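Local coordinates for LysR family transcriptional regulator (Vibrio vulnificus, PDB 5B7H), which probably acts as a DNA-binding transcription factor of the LysR family linked to hydrogen peroxide, this chain being its regulatory domain, at residues 16-21 against 209-214; 56-61 against 67-72; 131-136 against 183-188. The protein carries 1 engineered substitution. One frame throughout, in Å; residues are numbered along the deposited sequence. Where two conformers were deposited one is given.

Contact 1 (16-21 against 209-214); sequences GQLKLG and NQLAEV
L211 of helix 205-217 meets L18 and L20 of strand 16-22, packing the C-terminal helix against the mixed sheet of one lobe of the LysR regulatory domain, an alpha/beta unit of the periplasmic-binding-protein type. Along the helix, N209 and Q210 do not touch the strand and bond to other residues instead: OD1 of N209 is hydrogen-bonded to R83, and OE1 of Q210 to S13 OG. L211 follows and makes the contact by itself. With CG placed trans to the backbone N (chi1 -169°), its CD2 is carried down to the sheet, where it touches L18 CD2 at 3.9 Å and L20 CD1 at 3.8 Å. The two strand methyls are 5.2 Å apart, L18 CD2 to L20 CD1, and subtend about 85° at the helix methyl, so L211 CD2 sits over the gap between alternate residues of one strand face. L18 and L211 reach toward each other tip to tip, whereas the side chain of L20 runs at a slant to that of L211. The CA atoms of L18 and L211 are 10.6 Å apart, a spacing bridged entirely by leucine side chains. A212 touches R83 and V85 of strand 81-95, and E213 forms a salt bridge with R83, so the helix is also tied to a second strand. V214, one turn after Q210, packs on L34 of helix 27-41, which L211 touches as well. Its backbone continues the helical ladder, V214 N donating to Q210 O at 3.2 Å.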
loop_
_atom_site.group_PDB
_atom_site.type_symbol
_atom_site.label_atom_id
_atom_site.label_comp_id
_atom_site.label_asym_id
_atom_site.label_seq_id
_atom_site.Cartn_x
_atom_site.Cartn_y
_atom_site.Cartn_z
ATOM N N GLY A 16 -14.912 -9.378 -21.434
ATOM C CA GLY A 16 -14.453 -10.571 -20.767
ATOM C C GLY A 16 -13.488 -10.231 -19.650
ATOM O O GLY A 16 -13.498 -9.126 -19.110
ATOM N N GLN A 17 -12.596 -11.145 -19.336
ATOM C CA GLN A 17 -11.766 -11.013 -18.151
ATOM C C GLN A 17 -10.310 -10.823 -18.554
ATOM O O GLN A 17 -9.838 -11.424 -19.520
ATOM C CB GLN A 17 -11.935 -12.256 -17.337
ATOM C CG GLN A 17 -11.178 -12.320 -16.078
ATOM C CD GLN A 17 -11.472 -13.622 -15.385
ATOM O OE1 GLN A 17 -12.488 -13.746 -14.688
ATOM N NE2 GLN A 17 -10.594 -14.613 -15.578
ATOM N N LEU A 18 -9.606 -9.962 -17.812
ATOM C CA LEU A 18 -8.181 -9.752 -18.000
ATOM C C LEU A 18 -7.522 -9.824 -16.629
ATOM O O LEU A 18 -8.041 -9.209 -15.692
ATOM C CB LEU A 18 -7.986 -8.369 -18.615
ATOM C CG LEU A 18 -6.727 -8.020 -19.348
ATOM C CD1 LEU A 18 -6.613 -8.985 -20.519
ATOM C CD2 LEU A 18 -6.864 -6.581 -19.827
ATOM N N LYS A 19 -6.416 -10.577 -16.511
ATOM C CA LYS A 19 -5.578 -10.608 -15.319
ATOM C C LYS A 19 -4.415 -9.641 -15.495
ATOM O O LYS A 19 -3.537 -9.856 -16.329
ATOM C CB LYS A 19 -5.093 -12.028 -14.966
ATOM C CG LYS A 19 -6.277 -12.975 -14.672
ATOM C CD LYS A 19 -5.847 -14.416 -14.603
ATOM C CE LYS A 19 -6.747 -15.243 -13.715
ATOM N NZ LYS A 19 -6.231 -16.640 -13.673
ATOM N N LEU A 20 -4.371 -8.623 -14.665
ATOM C CA LEU A 20 -3.391 -7.548 -14.825
ATOM C C LEU A 20 -2.565 -7.442 -13.553
ATOM O O LEU A 20 -3.123 -7.376 -12.458
ATOM C CB LEU A 20 -4.107 -6.199 -15.125
ATOM C CG LEU A 20 -3.179 -5.005 -15.342
ATOM C CD1 LEU A 20 -3.886 -4.032 -16.361
ATOM C CD2 LEU A 20 -2.878 -4.278 -14.044
ATOM N N GLY A 21 -1.244 -7.392 -13.700
ATOM C CA GLY A 21 -0.330 -7.239 -12.587
ATOM C C GLY A 21 0.231 -5.826 -12.581
ATOM O O GLY A 21 0.444 -5.225 -13.632
ATOM N N ASN A 209 -3.352 -3.156 -26.712
ATOM C CA ASN A 209 -3.109 -1.851 -27.318
ATOM C C ASN A 209 -4.237 -0.873 -26.982
ATOM O O ASN A 209 -3.966 0.304 -26.721
ATOM C CB ASN A 209 -2.845 -1.993 -28.823
ATOM C CG ASN A 209 -1.416 -2.499 -29.131
ATOM O OD1 ASN A 209 -0.425 -2.027 -28.569
ATOM N ND2 ASN A 209 -1.324 -3.463 -30.037
ATOM N N GLN A 210 -5.502 -1.327 -26.938
ATOM C CA GLN A 210 -6.583 -0.427 -26.477
ATOM C C GLN A 210 -6.390 -0.019 -25.025
ATOM O O GLN A 210 -6.637 1.131 -24.654
ATOM C CB GLN A 210 -7.968 -1.062 -26.595
ATOM C CG GLN A 210 -8.448 -1.231 -28.035
ATOM C CD GLN A 210 -9.718 -2.043 -28.145
ATOM O OE1 GLN A 210 -9.673 -3.274 -28.310
ATOM N NE2 GLN A 210 -10.865 -1.366 -28.055
ATOM N N LEU A 211 -5.976 -0.962 -24.176
ATOM C CA LEU A 211 -5.711 -0.639 -22.801
ATOM C C LEU A 211 -4.577 0.369 -22.703
ATOM O O LEU A 211 -4.624 1.261 -21.865
ATOM C CB LEU A 211 -5.351 -1.937 -22.060
ATOM C CG LEU A 211 -5.318 -1.780 -20.563
ATOM C CD1 LEU A 211 -6.687 -1.324 -20.051
ATOM C CD2 LEU A 211 -4.910 -3.155 -19.943
ATOM N N ALA A 212 -3.524 0.206 -23.517
ATOM C CA ALA A 212 -2.395 1.130 -23.476
ATOM C C ALA A 212 -2.849 2.553 -23.804
ATOM O O ALA A 212 -2.404 3.504 -23.139
ATOM C CB ALA A 212 -1.319 0.680 -24.491
ATOM N N GLU A 213 -3.774 2.702 -24.771
ATOM C CA GLU A 213 -4.307 4.032 -25.093
ATOM C C GLU A 213 -5.017 4.645 -23.898
ATOM O O GLU A 213 -4.836 5.842 -23.591
ATOM C CB GLU A 213 -5.285 3.933 -26.259
ATOM C CG GLU A 213 -4.665 3.343 -27.522
ATOM C CD GLU A 213 -3.593 4.230 -28.117
ATOM O OE1 GLU A 213 -3.476 5.408 -27.698
ATOM O OE2 GLU A 213 -2.861 3.742 -29.011
ATOM N N VAL A 214 -5.825 3.835 -23.204
ATOM C CA VAL A 214 -6.544 4.326 -22.022
ATOM C C VAL A 214 -5.578 4.782 -20.932
ATOM O O VAL A 214 -5.698 5.881 -20.370
ATOM C CB VAL A 214 -7.484 3.224 -21.487
ATOM C CG1 VAL A 214 -8.095 3.692 -20.172
ATOM C CG2 VAL A 214 -8.602 2.932 -22.487
#

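Contact 2 (56-61 against 67-72); sequences NLLTAL and DVLILA
A beta-alpha-beta crossover brings L57, L58 and L61 of helix 54-62 onto L69 and L71 of strand 68-73, the helix linking parallel strands 45-51 and 68-73 with strand 16-22 between them. The axes of 56-61 and 68-72 approach to 9.0 Å at 162°, nearly antiparallel. L69 takes the largest share of the contact. Its CD1 lies 3.8 Å from L58 CD2 and equally close to L61 CD2, while L69 CD2 is 3.9 Å from L57 CB. L58 crosses L69 at about a right angle; L57 and L71 run past one another in opposite senses, with L57 CD1 3.9 Å from L71 CD2. L61 has CG trans to its backbone N (chi1 -178°), which brings CD1 over the backbone of D67, 3.5 Å from D67 O. The CB of D67 points away from the helix, and OD2 accepts a hydrogen bond from K19 N. L57 O, which borders L69 CD1, accepts from L61 N at 2.8 Å. Side chains meet leucine on leucine, with carbonyls L57 O and D67 O against methyls. No polar bond joins the segments; the helix bonds along itself and the strand to its sheet neighbours, consistent with hydrophobic shape matching.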
loop_
_atom_site.group_PDB
_atom_site.type_symbol
_atom_site.label_atom_id
_atom_site.label_comp_id
_atom_site.label_asym_id
_atom_site.label_seq_id
_atom_site.Cartn_x
_atom_site.Cartn_y
_atom_site.Cartn_z
ATOM N N ASN A 56 8.600 -10.834 -9.524
ATOM C CA ASN A 56 7.518 -11.793 -9.334
ATOM C C ASN A 56 6.445 -11.641 -10.411
ATOM O O ASN A 56 5.852 -12.634 -10.883
ATOM C CB ASN A 56 6.913 -11.631 -7.931
ATOM C CG ASN A 56 7.836 -12.180 -6.835
ATOM O OD1 ASN A 56 8.725 -12.983 -7.114
ATOM N ND2 ASN A 56 7.638 -11.723 -5.589
ATOM N N LEU A 57 6.165 -10.392 -10.803
ATOM C CA LEU A 57 5.160 -10.195 -11.846
ATOM C C LEU A 57 5.639 -10.764 -13.168
ATOM O O LEU A 57 4.841 -11.345 -13.919
ATOM C CB LEU A 57 4.848 -8.707 -12.031
ATOM C CG LEU A 57 4.108 -8.020 -10.871
ATOM C CD1 LEU A 57 3.990 -6.514 -11.151
ATOM C CD2 LEU A 57 2.735 -8.676 -10.697
ATOM N N LEU A 58 6.920 -10.567 -13.486
ATOM C CA LEU A 58 7.440 -11.104 -14.751
ATOM C C LEU A 58 7.365 -12.641 -14.776
ATOM O O LEU A 58 7.030 -13.247 -15.811
ATOM C CB LEU A 58 8.875 -10.581 -14.995
ATOM C CG LEU A 58 8.871 -9.114 -15.498
ATOM C CD1 LEU A 58 10.299 -8.559 -15.333
ATOM C CD2 LEU A 58 8.385 -9.023 -16.965
ATOM N N THR A 59 7.684 -13.303 -13.655
ATOM C CA THR A 59 7.543 -14.761 -13.613
ATOM C C THR A 59 6.090 -15.183 -13.841
ATOM O O THR A 59 5.810 -16.076 -14.656
ATOM C CB THR A 59 8.016 -15.223 -12.252
ATOM O OG1 THR A 59 9.393 -14.824 -12.083
ATOM C CG2 THR A 59 7.859 -16.745 -12.116
ATOM N N ALA A 60 5.143 -14.487 -13.191
ATOM C CA ALA A 60 3.744 -14.824 -13.400
ATOM C C ALA A 60 3.319 -14.581 -14.843
ATOM O O ALA A 60 2.576 -15.394 -15.423
ATOM C CB ALA A 60 2.890 -13.962 -12.468
ATOM N N LEU A 61 3.833 -13.503 -15.468
ATOM C CA LEU A 61 3.508 -13.257 -16.856
ATOM C C LEU A 61 4.070 -14.353 -17.756
ATOM O O LEU A 61 3.361 -14.842 -18.648
ATOM C CB LEU A 61 4.087 -11.895 -17.269
ATOM C CG LEU A 61 3.784 -11.482 -18.722
ATOM C CD1 LEU A 61 2.270 -11.281 -18.991
ATOM C CD2 LEU A 61 4.665 -10.259 -19.122
ATOM N N ASP A 67 -2.107 -11.841 -17.714
ATOM C CA ASP A 67 -2.157 -11.478 -19.136
ATOM C C ASP A 67 -1.275 -10.287 -19.471
ATOM O O ASP A 67 -0.727 -10.235 -20.556
ATOM C CB ASP A 67 -3.586 -11.072 -19.542
ATOM C CG ASP A 67 -4.554 -12.218 -19.479
ATOM O OD1 ASP A 67 -4.314 -13.203 -20.218
ATOM O OD2 ASP A 67 -5.547 -12.177 -18.714
ATOM N N VAL A 68 -1.168 -9.294 -18.595
ATOM C CA VAL A 68 -0.471 -8.063 -18.924
ATOM C C VAL A 68 -0.052 -7.416 -17.617
ATOM O O VAL A 68 -0.690 -7.615 -16.571
ATOM C CB VAL A 68 -1.385 -7.133 -19.769
ATOM C CG1 VAL A 68 -2.662 -6.732 -18.969
ATOM C CG2 VAL A 68 -0.681 -5.905 -20.311
ATOM N N LEU A 69 1.024 -6.652 -17.667
ATOM C CA LEU A 69 1.559 -5.939 -16.514
ATOM C C LEU A 69 1.602 -4.462 -16.824
ATOM O O LEU A 69 1.810 -4.060 -17.974
ATOM C CB LEU A 69 3.012 -6.361 -16.190
ATOM C CG LEU A 69 3.276 -7.887 -16.158
ATOM C CD1 LEU A 69 4.789 -8.140 -15.927
ATOM C CD2 LEU A 69 2.387 -8.530 -15.071
ATOM N N ILE A 70 1.456 -3.654 -15.781
ATOM C CA ILE A 70 1.804 -2.239 -15.806
ATOM C C ILE A 70 3.017 -2.108 -14.903
ATOM O O ILE A 70 2.934 -2.370 -13.678
ATOM C CB ILE A 70 0.633 -1.331 -15.389
ATOM C CG1 ILE A 70 -0.542 -1.478 -16.373
ATOM C CG2 ILE A 70 1.152 0.100 -15.285
ATOM C CD1 ILE A 70 -1.862 -0.648 -15.963
ATOM N N LEU A 71 4.139 -1.738 -15.509
ATOM C CA LEU A 71 5.421 -1.655 -14.825
ATOM C C LEU A 71 5.986 -0.258 -14.977
ATOM O O LEU A 71 5.604 0.508 -15.861
ATOM C CB LEU A 71 6.443 -2.638 -15.461
ATOM C CG LEU A 71 6.153 -4.152 -15.410
ATOM C CD1 LEU A 71 7.319 -4.948 -15.926
ATOM C CD2 LEU A 71 5.858 -4.562 -13.975
ATOM N N ALA A 72 6.926 0.063 -14.088
ATOM C CA ALA A 72 7.873 1.152 -14.345
ATOM C C ALA A 72 9.055 0.622 -15.161
ATOM O O ALA A 72 9.602 -0.448 -14.867
ATOM C CB ALA A 72 8.343 1.769 -13.020
#

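Contact 3 (131-136 against 183-188); sequences SACKLT and IEPPGQ
C133 packs its sulfur against the CB and CG of P185, with SG 3.7 Å from P185 CB and 3.9 Å from P185 CG. The SG is trans to the carbonyl carbon of C133 (chi1 -56°), which directs it at the proline while the CB of C133 also stays near, 4.0 Å from P185 CB. C133 lies where helix 124-132 ends in a Schellman motif: K134 adopts positive phi (66°), and its N makes a weak 3.4 Å bond back to S131 O. The facing residues, 183-188, belong to an irregular part of the long strand 180-198. The apolar patch is completed by F90 of strand 81-95 and F164 of strand 163-166, both packed on C133. Beside it the backbones meet through water. One water donates to C133 O at 2.8 Å and, in a weaker bond, to P186 O; a second donates to A132 O and to Q188 O. C133 O is also hydrogen-bonded to Y108 OH, and P186 packs on the same tyrosine. G187 and Q188 are poorly ordered, so the water bridge to Q188 O is probably the less firmly fixed of the two. P185 and P186 have no N-H to offer, and the carbonyls facing each other are all acceptors. Two-proton donors such as water are therefore suited to linking them, and the direct contact is the cysteine CB and SG against the proline ring, a small apolar one.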
loop_
_atom_site.group_PDB
_atom_site.type_symbol
_atom_site.label_atom_id
_atom_site.label_comp_id
_atom_site.label_asym_id
_atom_site.label_seq_id
_atom_site.Cartn_x
_atom_site.Cartn_y
_atom_site.Cartn_z
ATOM N N SER A 131 18.827 6.904 -10.354
ATOM C CA SER A 131 19.460 7.190 -11.637
ATOM C C SER A 131 18.887 8.442 -12.292
ATOM O O SER A 131 19.640 9.251 -12.838
ATOM C CB SER A 131 19.327 5.998 -12.578
ATOM O OG SER A 131 17.983 5.609 -12.695
ATOM N N ALA A 132 17.561 8.598 -12.300
ATOM C CA ALA A 132 16.954 9.736 -12.983
ATOM C C ALA A 132 17.286 11.041 -12.278
ATOM O O ALA A 132 17.442 12.080 -12.933
ATOM C CB ALA A 132 15.430 9.538 -12.980
ATOM N N CYS A 133 17.356 11.006 -10.940
ATOM C CA CYS A 133 17.635 12.203 -10.154
ATOM C C CYS A 133 19.110 12.355 -9.830
ATOM O O CYS A 133 19.481 13.294 -9.120
ATOM C CB CYS A 133 16.797 12.230 -8.860
ATOM S SG CYS A 133 15.041 12.104 -9.190
ATOM N N LYS A 134 19.955 11.472 -10.347
ATOM C CA LYS A 134 21.400 11.690 -10.361
ATOM C C LYS A 134 22.007 11.696 -8.964
ATOM O O LYS A 134 22.923 12.487 -8.683
ATOM C CB LYS A 134 21.763 12.985 -11.112
ATOM C CG LYS A 134 21.301 13.022 -12.570
ATOM C CD LYS A 134 21.842 11.811 -13.275
ATOM C CE LYS A 134 22.679 12.156 -14.515
ATOM N NZ LYS A 134 23.777 11.131 -14.733
ATOM N N LEU A 135 21.529 10.825 -8.083
ATOM C CA LEU A 135 22.117 10.697 -6.751
ATOM C C LEU A 135 23.293 9.735 -6.876
ATOM O O LEU A 135 23.111 8.517 -6.952
ATOM C CB LEU A 135 21.070 10.199 -5.739
ATOM C CG LEU A 135 21.591 9.890 -4.319
ATOM C CD1 LEU A 135 22.339 11.143 -3.809
ATOM C CD2 LEU A 135 20.454 9.495 -3.416
ATOM N N THR A 136 24.515 10.276 -6.881
ATOM C CA THR A 136 25.682 9.424 -6.980
ATOM C C THR A 136 26.454 9.293 -5.677
ATOM O O THR A 136 27.291 8.394 -5.567
ATOM C CB THR A 136 26.605 9.931 -8.090
ATOM O OG1 THR A 136 27.045 11.246 -7.754
ATOM C CG2 THR A 136 25.838 10.001 -9.411
ATOM N N ILE A 183 9.328 19.306 -3.261
ATOM C CA ILE A 183 10.472 19.995 -3.838
ATOM C C ILE A 183 10.833 19.319 -5.158
ATOM O O ILE A 183 10.505 18.156 -5.397
ATOM C CB ILE A 183 11.675 19.970 -2.855
ATOM C CG1 ILE A 183 11.253 20.509 -1.485
ATOM C CG2 ILE A 183 12.816 20.810 -3.370
ATOM C CD1 ILE A 183 10.769 21.941 -1.551
ATOM N N GLU A 184 11.538 20.089 -6.046
ATOM C CA GLU A 184 12.063 19.462 -7.248
ATOM C C GLU A 184 13.407 18.813 -6.945
ATOM O O GLU A 184 14.205 19.368 -6.190
ATOM C CB GLU A 184 12.318 20.545 -8.313
ATOM C CG GLU A 184 11.050 21.098 -8.870
ATOM C CD GLU A 184 10.369 20.198 -9.920
ATOM O OE1 GLU A 184 9.318 20.632 -10.444
ATOM O OE2 GLU A 184 10.875 19.088 -10.256
ATOM N N PRO A 185 13.672 17.627 -7.521
ATOM C CA PRO A 185 15.002 17.026 -7.380
ATOM C C PRO A 185 16.020 17.814 -8.175
ATOM O O PRO A 185 15.679 18.478 -9.174
ATOM C CB PRO A 185 14.822 15.628 -8.003
ATOM C CG PRO A 185 13.327 15.419 -8.108
ATOM C CD PRO A 185 12.758 16.791 -8.306
ATOM N N PRO A 186 17.300 17.741 -7.795
ATOM C CA PRO A 186 18.329 18.583 -8.420
ATOM C C PRO A 186 18.457 18.256 -9.892
ATOM O O PRO A 186 18.161 17.144 -10.333
ATOM C CB PRO A 186 19.613 18.177 -7.688
ATOM C CG PRO A 186 19.178 17.536 -6.435
ATOM C CD PRO A 186 17.848 16.906 -6.717
ATOM N N GLY A 187 18.918 19.252 -10.647
ATOM C CA GLY A 187 19.221 19.039 -12.044
ATOM C C GLY A 187 17.974 19.013 -12.910
ATOM O O GLY A 187 16.967 19.667 -12.629
ATOM N N GLN A 188 18.062 18.231 -13.981
ATOM C CA GLN A 188 17.036 18.191 -15.003
ATOM C C GLN A 188 15.736 17.668 -14.413
ATOM O O GLN A 188 15.698 17.107 -13.314
ATOM C CB GLN A 188 17.480 17.277 -16.146
ATOM C CG GLN A 188 18.404 17.927 -17.178
ATOM C CD GLN A 188 19.327 18.983 -16.580
ATOM O OE1 GLN A 188 20.319 18.663 -15.913
ATOM N NE2 GLN A 188 18.997 20.253 -16.810
HETATM O O HOH W 1 17.778 14.849 -13.014
HETATM O O HOH W 2 20.517 15.734 -9.973
#

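Contacts 1 and 2 are neighbours, their centres 12 Å apart, and they are joined through adjacent strands of the sheet: K19 O lies 2.8 Å from D67 N, and G21 O 2.8 Å from I70 N, both probable hydrogen bonds. I70 points from helix 54-62 and touches L20, so the two contacts cover opposite faces of this sheet. D67, in contact 2, has its side chain about 4 Å from a bound sulfate, probably from the crystallisation liquor. Contact 3 lies across the chain's centre, about 32 Å from contact 1 and 28 Å from contact 2 between centres, and reaches the same sheet through strand 180-198, the neighbour of 68-73.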